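PDB 4GKH: aminoglycoside 3'-phosphotransferase AphA1-IAB from Acinetobacter baumannii, which transfers a phosphate group from a nucleoside triphosphate to the 3'-hydroxyl of kanamycin and related aminoglycosides and so confers resistance to them. Local coordinates for residues 60-63 with 64-67; 67-70 with 71-75; 89-92 with 93-96; 141-145 with 146-150; 172-175 with 176-180. All coordinates share one frame; numbering follows the deposited sequence.

How the contacts relate
Contacts 1 and 2 are successive turns of helix 61-76 and share Thr67; their centres lie 12 Å apart. Contact 3 is the tip of the hairpin 85-91/94-100, on the sheet that this helix packs against. It meets contact 1 at Gly60 N and Asp93 O, 2.9 Å apart. Contact 4 opens helix 146-158 and reaches contact 2 through Arg72 NH2, 3.6 Å from Phe142 CD1. Contact 5 opens helix 176-184 and touches contact 4 where Leu150 O meets Trp180 CH2. The Glu69 side chain is about 5 Å from the bound pyrazolopyrimidine inhibitor. The Arg149 side chain is about 8 Å from kanamycin and about 7 Å from that of Asp199, the probable proton acceptor.

Contact 1: 60-63 with 64-67; sequences GSVA and NDVT
Thr67 turns OG1 back beside its own backbone N (chi1 -56°), which aims the hydroxyl at the carbonyl of Ala63, one helical turn earlier. This is the first part of helix 61-76, the N-lobe helix that corresponds to helix C of the protein kinase fold. Thr67 OG1 donates to Ala63 O at 2.9 Å. Thr67 N also donates to that oxygen, from the opposite face of the carbonyl plane, so two bonds grip it. The hydroxyl in turn takes a hydrogen bond from Arg90 of strand 85-91. Val66 N gives a straight bond to Val62 O, with an angle of 165° at the hydrogen. On the same side of the helix the two valines touch lightly, Val62 CG1 to Val66 CG2 at 4.3 Å. Ala63 and Val66 also pack on Ala95 of strand 94-100. The outer side is more polar. Asn64 N reaches Ser61 O from above the carbonyl plane in a bent bond. The Asn64 amide is held at both ends: OD1 accepts from Arg90, and ND2 donates to a water at 2.8 Å. That water gives a weak bond to Ser61 O, 3.5 Å away.

Contact 2: 67-70 with 71-75; sequences TDEM and VRLNW
Glu69 and Leu73 pack one turn apart on the buried side of the helix, with Glu69 CG 4.0 Å from Leu73 CD1. The backbone is firm here: Leu73 N donates to Glu69 O at 2.8 Å. Glu69 CG stands anti to the backbone N (chi1 179°) and the chain stays extended beyond it. This carries the carboxylate off the helix to Lys56, with which OE1 forms a salt bridge, while OE2 accepts from Val218 N. Leu73 packs on Ile85 and Leu97 of the sheet. Met70, present as selenomethionine, bends at its second and third torsions, so its CE comes to rest 3.6 Å from Val71 CG1. The Asp68-Arg72 side is looser and involves water. Arg72 NH1 donates to Asp68 O at 3.1 Å, with the oxygen near the guanidinium plane. Arg72 N reaches the same oxygen from the opposite face of the carbonyl. The carboxylate makes no direct salt bridge: Asp68 OD1 is 4.1 Å from Arg72 NH1 and well out of the guanidinium plane. A water links them, donating to OD1 and accepting from NH1. Arg72 NE donates to Val221 O, and the guanidinium makes a cation-pi contact with Phe142. The pairing of Glu69 with Lys56, which lies outside this turn on strand 53-59, is the hallmark of the protein kinase-like nucleotide site.

Contact 3: 89-92 with 93-96; sequences IRTP and DDAW
Ile89 and Trp96 face each other as a hydrogen-bonded pair in the antiparallel hairpin formed by strands 85-91 and 94-100. Ile89 N donates to Trp96 O at 3.0 Å, and Trp96 N returns a bond to Ile89 O at 2.9 Å. Both donors lie in the plane of the carbonyl they meet. Their side chains leave from the same face of the sheet but come no nearer than 4.5 Å, Ile89 CB to Trp96 CB. The next pair, Arg90 with Ala95, is non-hydrogen-bonded and uses the other face. There Arg90 CD lies 3.9 Å from Ala95 CB and, closer still, 3.2 Å from Asp94 O. Near the turn, Thr91 N gives a good bond to Asp94 O at 2.9 Å. The return bond from Asp94 N to Thr91 O is weak. Thr91 OG1 lies between its backbone N and carbonyl carbon (chi1 59°), which sets it 3.5 Å from Asp94 CB. The next layer is the arm of Arg90. A bend at chi2 (66°) folds the chain back along the turn, where it holds two successive carbonyls. NE donates to Thr91 O at 2.8 Å, and NH2 to Pro92 O. Both oxygens lie near the guanidinium plane. Further out, helix 61-76 backs the same guanidinium through Asn64 and Thr67. On the other face, strand 53-59 supplies His57, whose ring stacks on Trp96 and whose NE2 is hydrogen-bonded to Asp94 OD1.

Contact 4: 141-145 with 146-150; sequences PFNSD and RVFRL
Asn143 O lies over one face of the Phe148 ring, 3.7 Å above its plane and offset toward the rim. The Phe148 side chain leaves with CG anti to the backbone N (chi1 176°), which lays the ring back along the incoming loop. At Ser144 the carbonyl takes over: its oxygen is 3.4 Å from Arg149 CG and accepts from a water at 3.0 Å. The same water accepts from Arg149 NH1 in the guanidinium plane, so it ties the loop to the arginine. Ser144 OG is hydrogen-bonded to Arg220 O. Asp145 is the N-cap of helix 146-158. Its CG sits between the backbone N and the carbonyl carbon (chi1 71°), which swings OD1 over the first turn to accept from Phe148 N at 3.0 Å. Asp145 O accepts the first regular helix bond, from Arg149 N at 2.9 Å. Around this start, Arg149 makes a cation-pi contact with Phe272 at the chain end. Arg146 and Leu150 pack on Phe264 of helix 259-269, while the loop lies beside helix 61-76, with Phe142 on Val71 and Pro141 on Trp75.

Contact 5: 172-175 with 176-180; sequences NGWP and VEQVW
Trp174 and Gln178 stack, indole against amide, with their planes 7° apart. Gln178 NE2 sits over the centre of the ring system, 3.6 Å above its plane. The amide therefore meets the pi face flat, and its N-H bonds do not point down into the ring. Gln178 CG is anti to the backbone N (chi1 -169°) and the chain is extended beyond it, which carries the amide across the indole. At the other end of the amide, Gln178 OE1 rests 3.4 Å from Pro175 CD, packing against carbon. Val179 adds an apolar touch, with its CG2 3.8 Å from Trp174 CE3. Pro175 is the N-cap of helix 176-184. It has no side-chain acceptor for the first-turn amides, so the backbone bonds across this junction rest on its carbonyl. Pro175 O accepts from Val179 N at 3.3 Å, long but nearly straight, with 162° at the hydrogen. The same oxygen takes a second, weak bond from Gln178 N at 2.9 Å, strongly bent at the hydrogen. Glu177 curls at its second torsion, and its OE1 comes 3.5 Å from Pro175 CB. This too is packing against carbon. Within the helix the regular pattern is already set, as Trp180 N donates to Val176 O. Val176 packs on Met157 of helix 146-158, and both Val176 and Val179 touch Phe271 near the chain end.

Contact 1: 60-63 with 64-67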
# COMPACT_ATOMS: atom_id res chain seq x y z
N GLY A 60 -13.25 -12.55 10.82
CA GLY A 60 -13.77 -13.26 9.65
C GLY A 60 -12.82 -13.21 8.46
O GLY A 60 -11.64 -13.54 8.59
N SER A 61 -13.32 -12.80 7.29
CA SER A 61 -12.49 -12.73 6.08
C SER A 61 -11.29 -11.81 6.32
O SER A 61 -10.19 -12.08 5.86
CB SER A 61 -13.30 -12.19 4.90
OG SER A 61 -14.32 -13.09 4.52
N VAL A 62 -11.51 -10.74 7.08
CA VAL A 62 -10.47 -9.75 7.32
C VAL A 62 -9.32 -10.30 8.17
O VAL A 62 -8.19 -9.80 8.12
CB VAL A 62 -11.07 -8.46 7.93
CG1 VAL A 62 -9.99 -7.42 8.20
CG2 VAL A 62 -12.11 -7.89 6.98
N ALA A 63 -9.59 -11.36 8.92
CA ALA A 63 -8.51 -12.05 9.63
C ALA A 63 -7.42 -12.49 8.66
O ALA A 63 -6.24 -12.41 8.98
CB ALA A 63 -9.04 -13.25 10.41
N ASN A 64 -7.82 -12.95 7.48
CA ASN A 64 -6.84 -13.37 6.48
C ASN A 64 -5.99 -12.21 5.99
O ASN A 64 -4.77 -12.34 5.82
CB ASN A 64 -7.54 -14.07 5.32
CG ASN A 64 -8.24 -15.33 5.75
OD1 ASN A 64 -7.72 -16.07 6.59
ND2 ASN A 64 -9.43 -15.57 5.23
N ASP A 65 -6.63 -11.06 5.77
CA ASP A 65 -5.90 -9.87 5.32
C ASP A 65 -4.85 -9.44 6.33
O ASP A 65 -3.73 -9.10 5.96
CB ASP A 65 -6.88 -8.73 5.06
CG ASP A 65 -7.82 -9.01 3.90
OD1 ASP A 65 -7.36 -9.49 2.84
OD2 ASP A 65 -9.04 -8.77 4.04
N VAL A 66 -5.21 -9.45 7.61
CA VAL A 66 -4.27 -9.09 8.66
C VAL A 66 -3.11 -10.11 8.76
O VAL A 66 -1.94 -9.75 8.95
CB VAL A 66 -5.00 -8.93 10.00
CG1 VAL A 66 -4.00 -8.65 11.14
CG2 VAL A 66 -6.02 -7.82 9.90
N THR A 67 -3.44 -11.39 8.61
CA THR A 67 -2.42 -12.45 8.62
C THR A 67 -1.47 -12.27 7.45
O THR A 67 -0.24 -12.45 7.59
CB THR A 67 -3.06 -13.85 8.56
OG1 THR A 67 -3.97 -14.00 9.65
CG2 THR A 67 -1.98 -14.92 8.66
O HOH W 1 -10.41 -14.12 3.04

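Contact 2: 67-70 with 71-75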
# COMPACT_ATOMS: atom_id res chain seq x y z
N THR A 67 -3.44 -11.39 8.61
CA THR A 67 -2.42 -12.45 8.62
C THR A 67 -1.47 -12.27 7.45
O THR A 67 -0.24 -12.45 7.59
CB THR A 67 -3.06 -13.85 8.56
OG1 THR A 67 -3.97 -14.00 9.65
CG2 THR A 67 -1.98 -14.92 8.66
N ASP A 68 -2.02 -11.89 6.29
CA ASP A 68 -1.22 -11.65 5.09
C ASP A 68 -0.22 -10.52 5.37
O ASP A 68 0.95 -10.61 4.98
CB ASP A 68 -2.09 -11.22 3.91
CG ASP A 68 -2.91 -12.35 3.33
OD1 ASP A 68 -2.62 -13.52 3.64
OD2 ASP A 68 -3.84 -12.06 2.55
N GLU A 69 -0.69 -9.47 6.03
CA GLU A 69 0.22 -8.36 6.32
C GLU A 69 1.32 -8.78 7.26
O GLU A 69 2.48 -8.43 7.05
CB GLU A 69 -0.46 -7.10 6.85
CG GLU A 69 0.62 -6.05 7.13
CD GLU A 69 0.11 -4.68 7.49
OE1 GLU A 69 -0.94 -4.58 8.16
OE2 GLU A 69 0.79 -3.70 7.11
N MSE A 70 0.97 -9.55 8.28
CA MSE A 70 1.96 -9.98 9.25
C MSE A 70 3.13 -10.70 8.59
O MSE A 70 4.28 -10.39 8.87
CB MSE A 70 1.34 -10.88 10.34
CG MSE A 70 2.31 -11.27 11.45
SE MSE A 70 3.34 -12.91 11.05
CE MSE A 70 1.84 -14.09 10.91
N VAL A 71 2.86 -11.67 7.72
CA VAL A 71 3.98 -12.44 7.19
C VAL A 71 4.80 -11.64 6.19
O VAL A 71 6.01 -11.87 6.06
CB VAL A 71 3.58 -13.76 6.54
CG1 VAL A 71 3.05 -14.68 7.59
CG2 VAL A 71 2.59 -13.54 5.40
N ARG A 72 4.15 -10.74 5.49
CA ARG A 72 4.86 -9.85 4.58
C ARG A 72 5.76 -8.86 5.34
O ARG A 72 6.89 -8.59 4.91
CB ARG A 72 3.89 -9.16 3.61
CG ARG A 72 3.51 -10.08 2.44
CD ARG A 72 2.12 -9.77 1.86
NE ARG A 72 1.72 -10.76 0.86
CZ ARG A 72 1.23 -11.96 1.15
NH1 ARG A 72 1.08 -12.35 2.41
NH2 ARG A 72 0.88 -12.79 0.17
N LEU A 73 5.26 -8.35 6.47
CA LEU A 73 6.08 -7.49 7.34
C LEU A 73 7.29 -8.26 7.84
O LEU A 73 8.41 -7.76 7.86
CB LEU A 73 5.30 -7.02 8.57
CG LEU A 73 4.36 -5.81 8.55
CD1 LEU A 73 3.54 -5.81 9.82
CD2 LEU A 73 5.17 -4.53 8.44
N ASN A 74 7.03 -9.49 8.26
CA ASN A 74 8.10 -10.34 8.78
C ASN A 74 9.20 -10.55 7.73
O ASN A 74 10.39 -10.54 8.06
CB ASN A 74 7.52 -11.66 9.26
CG ASN A 74 8.53 -12.51 10.00
OD1 ASN A 74 9.01 -12.13 11.07
ND2 ASN A 74 8.85 -13.67 9.44
N TRP A 75 8.80 -10.71 6.47
CA TRP A 75 9.76 -10.93 5.39
C TRP A 75 10.50 -9.67 4.96
O TRP A 75 11.74 -9.64 4.90
CB TRP A 75 9.10 -11.56 4.16
CG TRP A 75 10.05 -11.62 3.01
CD1 TRP A 75 11.14 -12.46 2.87
CD2 TRP A 75 10.06 -10.77 1.87
NE1 TRP A 75 11.80 -12.18 1.70
CE2 TRP A 75 11.16 -11.15 1.07
CE3 TRP A 75 9.23 -9.73 1.43
CZ2 TRP A 75 11.45 -10.53 -0.15
CZ3 TRP A 75 9.54 -9.09 0.23
CH2 TRP A 75 10.63 -9.50 -0.55
O HOH W 2 -0.42 -14.70 1.85

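Contact 3: 89-92 with 93-96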
# COMPACT_ATOMS: atom_id res chain seq x y z
N ILE A 89 -1.44 -12.66 16.91
CA ILE A 89 -2.23 -13.79 17.35
C ILE A 89 -3.24 -14.12 16.26
O ILE A 89 -3.84 -13.23 15.67
CB ILE A 89 -2.99 -13.49 18.66
CG1 ILE A 89 -2.02 -13.08 19.77
CG2 ILE A 89 -3.82 -14.69 19.11
CD1 ILE A 89 -2.69 -12.66 21.06
N ARG A 90 -3.39 -15.41 15.99
CA ARG A 90 -4.40 -15.87 15.04
C ARG A 90 -5.20 -16.99 15.70
O ARG A 90 -4.64 -17.99 16.15
CB ARG A 90 -3.75 -16.40 13.75
CG ARG A 90 -4.77 -16.98 12.76
CD ARG A 90 -5.69 -15.87 12.25
NE ARG A 90 -6.90 -16.36 11.59
CZ ARG A 90 -7.04 -16.46 10.27
NH1 ARG A 90 -6.02 -16.12 9.48
NH2 ARG A 90 -8.18 -16.90 9.74
N THR A 91 -6.51 -16.80 15.75
CA THR A 91 -7.45 -17.86 16.09
C THR A 91 -8.31 -18.09 14.83
O THR A 91 -8.14 -17.35 13.86
CB THR A 91 -8.28 -17.50 17.34
OG1 THR A 91 -9.01 -16.30 17.10
CG2 THR A 91 -7.37 -17.31 18.54
N PRO A 92 -9.20 -19.11 14.83
CA PRO A 92 -9.91 -19.38 13.57
C PRO A 92 -10.61 -18.17 12.95
O PRO A 92 -10.48 -17.98 11.74
CB PRO A 92 -10.92 -20.45 13.98
CG PRO A 92 -10.18 -21.24 15.02
CD PRO A 92 -9.37 -20.22 15.79
N ASP A 93 -11.28 -17.35 13.76
CA ASP A 93 -12.04 -16.20 13.25
C ASP A 93 -11.42 -14.81 13.47
O ASP A 93 -12.03 -13.81 13.09
CB ASP A 93 -13.45 -16.21 13.84
CG ASP A 93 -14.25 -17.44 13.44
OD1 ASP A 93 -14.00 -17.99 12.35
OD2 ASP A 93 -15.13 -17.84 14.23
N ASP A 94 -10.23 -14.74 14.07
CA ASP A 94 -9.67 -13.45 14.46
C ASP A 94 -8.17 -13.40 14.28
O ASP A 94 -7.48 -14.38 14.50
CB ASP A 94 -9.99 -13.12 15.92
CG ASP A 94 -11.48 -12.95 16.16
OD1 ASP A 94 -11.97 -11.81 16.03
OD2 ASP A 94 -12.15 -13.96 16.48
N ALA A 95 -7.68 -12.22 13.91
CA ALA A 95 -6.24 -11.97 13.85
C ALA A 95 -5.97 -10.62 14.50
O ALA A 95 -6.68 -9.63 14.25
CB ALA A 95 -5.76 -11.99 12.41
N TRP A 96 -4.95 -10.58 15.35
CA TRP A 96 -4.55 -9.35 16.03
C TRP A 96 -3.08 -9.08 15.72
O TRP A 96 -2.26 -9.93 16.03
CB TRP A 96 -4.71 -9.54 17.54
CG TRP A 96 -6.13 -9.79 17.98
CD1 TRP A 96 -6.77 -11.00 18.03
CD2 TRP A 96 -7.07 -8.81 18.43
NE1 TRP A 96 -8.06 -10.83 18.48
CE2 TRP A 96 -8.26 -9.50 18.74
CE3 TRP A 96 -7.01 -7.43 18.61
CZ2 TRP A 96 -9.40 -8.84 19.22
CZ3 TRP A 96 -8.15 -6.77 19.10
CH2 TRP A 96 -9.33 -7.48 19.39

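Contact 4: 141-145 with 146-150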
# COMPACT_ATOMS: atom_id res chain seq x y z
N PRO A 141 9.11 -14.75 -1.41
CA PRO A 141 8.29 -15.96 -1.43
C PRO A 141 6.82 -15.65 -1.74
O PRO A 141 5.95 -16.54 -1.66
CB PRO A 141 8.42 -16.48 0.01
CG PRO A 141 8.51 -15.23 0.82
CD PRO A 141 9.27 -14.22 -0.05
N PHE A 142 6.53 -14.40 -2.09
CA PHE A 142 5.15 -13.99 -2.34
C PHE A 142 4.84 -13.69 -3.81
O PHE A 142 5.58 -12.97 -4.51
CB PHE A 142 4.76 -12.78 -1.47
CG PHE A 142 5.00 -13.00 -0.01
CD1 PHE A 142 4.24 -13.92 0.70
CD2 PHE A 142 6.00 -12.30 0.65
CE1 PHE A 142 4.48 -14.14 2.05
CE2 PHE A 142 6.23 -12.50 1.99
CZ PHE A 142 5.47 -13.43 2.70
N ASN A 143 3.71 -14.23 -4.27
CA ASN A 143 3.24 -14.03 -5.63
C ASN A 143 2.13 -13.00 -5.63
O ASN A 143 1.09 -13.22 -5.02
CB ASN A 143 2.69 -15.35 -6.19
CG ASN A 143 1.90 -15.16 -7.49
OD1 ASN A 143 2.27 -14.34 -8.33
ND2 ASN A 143 0.82 -15.92 -7.64
N SER A 144 2.35 -11.87 -6.32
CA SER A 144 1.33 -10.85 -6.49
C SER A 144 1.08 -10.53 -7.96
O SER A 144 0.71 -9.41 -8.30
CB SER A 144 1.73 -9.56 -5.75
OG SER A 144 1.67 -9.75 -4.34
N ASP A 145 1.29 -11.51 -8.83
CA ASP A 145 1.25 -11.24 -10.25
C ASP A 145 -0.15 -10.97 -10.77
O ASP A 145 -1.15 -11.09 -10.04
CB ASP A 145 2.00 -12.29 -11.09
CG ASP A 145 1.30 -13.65 -11.15
OD1 ASP A 145 0.10 -13.77 -10.79
OD2 ASP A 145 1.98 -14.61 -11.59
N ARG A 146 -0.22 -10.57 -12.03
CA ARG A 146 -1.50 -10.10 -12.56
C ARG A 146 -2.54 -11.21 -12.64
O ARG A 146 -3.72 -10.96 -12.44
CB ARG A 146 -1.33 -9.35 -13.88
CG ARG A 146 -1.41 -10.18 -15.13
CD ARG A 146 -1.82 -9.30 -16.31
NE ARG A 146 -1.65 -9.96 -17.60
CZ ARG A 146 -0.54 -9.90 -18.32
NH1 ARG A 146 -0.48 -10.53 -19.49
NH2 ARG A 146 0.52 -9.22 -17.88
N VAL A 147 -2.13 -12.44 -12.93
CA VAL A 147 -3.08 -13.56 -12.98
C VAL A 147 -3.72 -13.75 -11.60
O VAL A 147 -4.93 -13.97 -11.47
CB VAL A 147 -2.38 -14.84 -13.49
CG1 VAL A 147 -3.08 -16.09 -13.01
CG2 VAL A 147 -2.27 -14.81 -15.02
N PHE A 148 -2.89 -13.63 -10.56
CA PHE A 148 -3.34 -13.74 -9.18
C PHE A 148 -4.28 -12.58 -8.78
O PHE A 148 -5.34 -12.79 -8.17
CB PHE A 148 -2.13 -13.79 -8.24
CG PHE A 148 -2.49 -13.80 -6.78
CD1 PHE A 148 -2.86 -14.98 -6.16
CD2 PHE A 148 -2.43 -12.63 -6.04
CE1 PHE A 148 -3.20 -14.99 -4.81
CE2 PHE A 148 -2.77 -12.63 -4.69
CZ PHE A 148 -3.15 -13.81 -4.07
N ARG A 149 -3.90 -11.36 -9.12
CA ARG A 149 -4.69 -10.19 -8.74
C ARG A 149 -5.97 -10.10 -9.54
O ARG A 149 -7.00 -9.62 -9.03
CB ARG A 149 -3.89 -8.88 -8.92
CG ARG A 149 -2.63 -8.72 -8.05
CD ARG A 149 -2.86 -8.71 -6.53
NE ARG A 149 -3.81 -7.70 -6.07
CZ ARG A 149 -3.56 -6.39 -6.00
NH1 ARG A 149 -2.39 -5.90 -6.38
NH2 ARG A 149 -4.50 -5.56 -5.55
N LEU A 150 -5.93 -10.53 -10.79
CA LEU A 150 -7.15 -10.49 -11.60
C LEU A 150 -8.20 -11.45 -11.03
O LEU A 150 -9.39 -11.14 -10.95
CB LEU A 150 -6.85 -10.80 -13.06
CG LEU A 150 -6.29 -9.62 -13.87
CD1 LEU A 150 -5.72 -10.10 -15.19
CD2 LEU A 150 -7.37 -8.58 -14.13
O HOH W 3 0.04 -6.84 -6.98

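Contact 5: 172-175 with 176-180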
# COMPACT_ATOMS: atom_id res chain seq x y z
N ASN A 172 -15.92 7.51 -13.83
CA ASN A 172 -16.95 7.91 -12.91
C ASN A 172 -18.31 7.49 -13.45
O ASN A 172 -18.67 7.84 -14.58
CB ASN A 172 -16.90 9.43 -12.70
CG ASN A 172 -17.89 9.90 -11.67
OD1 ASN A 172 -18.99 10.34 -12.01
ND2 ASN A 172 -17.51 9.81 -10.40
N GLY A 173 -19.05 6.71 -12.66
CA GLY A 173 -20.37 6.28 -13.07
C GLY A 173 -20.37 5.00 -13.89
O GLY A 173 -21.42 4.50 -14.29
N TRP A 174 -19.19 4.45 -14.16
CA TRP A 174 -19.08 3.18 -14.87
C TRP A 174 -19.60 2.04 -14.00
O TRP A 174 -19.23 1.93 -12.83
CB TRP A 174 -17.61 2.89 -15.23
CG TRP A 174 -17.08 3.69 -16.39
CD1 TRP A 174 -17.44 4.96 -16.76
CD2 TRP A 174 -16.10 3.26 -17.35
NE1 TRP A 174 -16.74 5.34 -17.88
CE2 TRP A 174 -15.91 4.31 -18.26
CE3 TRP A 174 -15.37 2.08 -17.52
CZ2 TRP A 174 -15.02 4.23 -19.33
CZ3 TRP A 174 -14.49 1.99 -18.58
CH2 TRP A 174 -14.32 3.06 -19.47
N PRO A 175 -20.43 1.15 -14.58
CA PRO A 175 -20.73 -0.09 -13.85
C PRO A 175 -19.44 -0.88 -13.65
O PRO A 175 -18.60 -0.87 -14.55
CB PRO A 175 -21.64 -0.84 -14.81
CG PRO A 175 -22.26 0.24 -15.68
CD PRO A 175 -21.17 1.25 -15.85
N VAL A 176 -19.28 -1.53 -12.51
CA VAL A 176 -18.08 -2.33 -12.26
C VAL A 176 -17.82 -3.33 -13.39
O VAL A 176 -16.67 -3.54 -13.79
CB VAL A 176 -18.13 -3.05 -10.88
CG1 VAL A 176 -19.35 -3.95 -10.78
CG2 VAL A 176 -16.84 -3.83 -10.63
N GLU A 177 -18.89 -3.90 -13.95
CA GLU A 177 -18.79 -4.82 -15.07
C GLU A 177 -18.12 -4.20 -16.29
O GLU A 177 -17.37 -4.87 -16.99
CB GLU A 177 -20.18 -5.36 -15.45
CG GLU A 177 -20.85 -6.20 -14.35
CD GLU A 177 -21.57 -5.35 -13.31
OE1 GLU A 177 -21.66 -4.11 -13.50
OE2 GLU A 177 -22.04 -5.93 -12.30
N GLN A 178 -18.40 -2.93 -16.55
CA GLN A 178 -17.75 -2.22 -17.65
C GLN A 178 -16.25 -1.98 -17.40
O GLN A 178 -15.44 -2.10 -18.32
CB GLN A 178 -18.45 -0.90 -17.96
CG GLN A 178 -17.99 -0.27 -19.25
CD GLN A 178 -18.53 1.13 -19.43
OE1 GLN A 178 -19.45 1.55 -18.74
NE2 GLN A 178 -17.95 1.86 -20.37
N VAL A 179 -15.89 -1.62 -16.18
CA VAL A 179 -14.47 -1.53 -15.80
C VAL A 179 -13.78 -2.88 -16.06
O VAL A 179 -12.71 -2.93 -16.67
CB VAL A 179 -14.30 -1.05 -14.35
CG1 VAL A 179 -12.82 -0.94 -13.98
CG2 VAL A 179 -15.00 0.30 -14.16
N TRP A 180 -14.41 -3.97 -15.63
CA TRP A 180 -13.87 -5.31 -15.84
C TRP A 180 -13.68 -5.62 -17.34
O TRP A 180 -12.61 -6.03 -17.75
CB TRP A 180 -14.80 -6.34 -15.17
CG TRP A 180 -14.38 -7.76 -15.32
CD1 TRP A 180 -14.96 -8.71 -16.11
CD2 TRP A 180 -13.32 -8.41 -14.62
NE1 TRP A 180 -14.31 -9.91 -15.97
CE2 TRP A 180 -13.30 -9.75 -15.05
CE3 TRP A 180 -12.37 -7.99 -13.68
CZ2 TRP A 180 -12.38 -10.68 -14.57
CZ3 TRP A 180 -11.45 -8.92 -13.20
CH2 TRP A 180 -11.45 -10.24 -13.66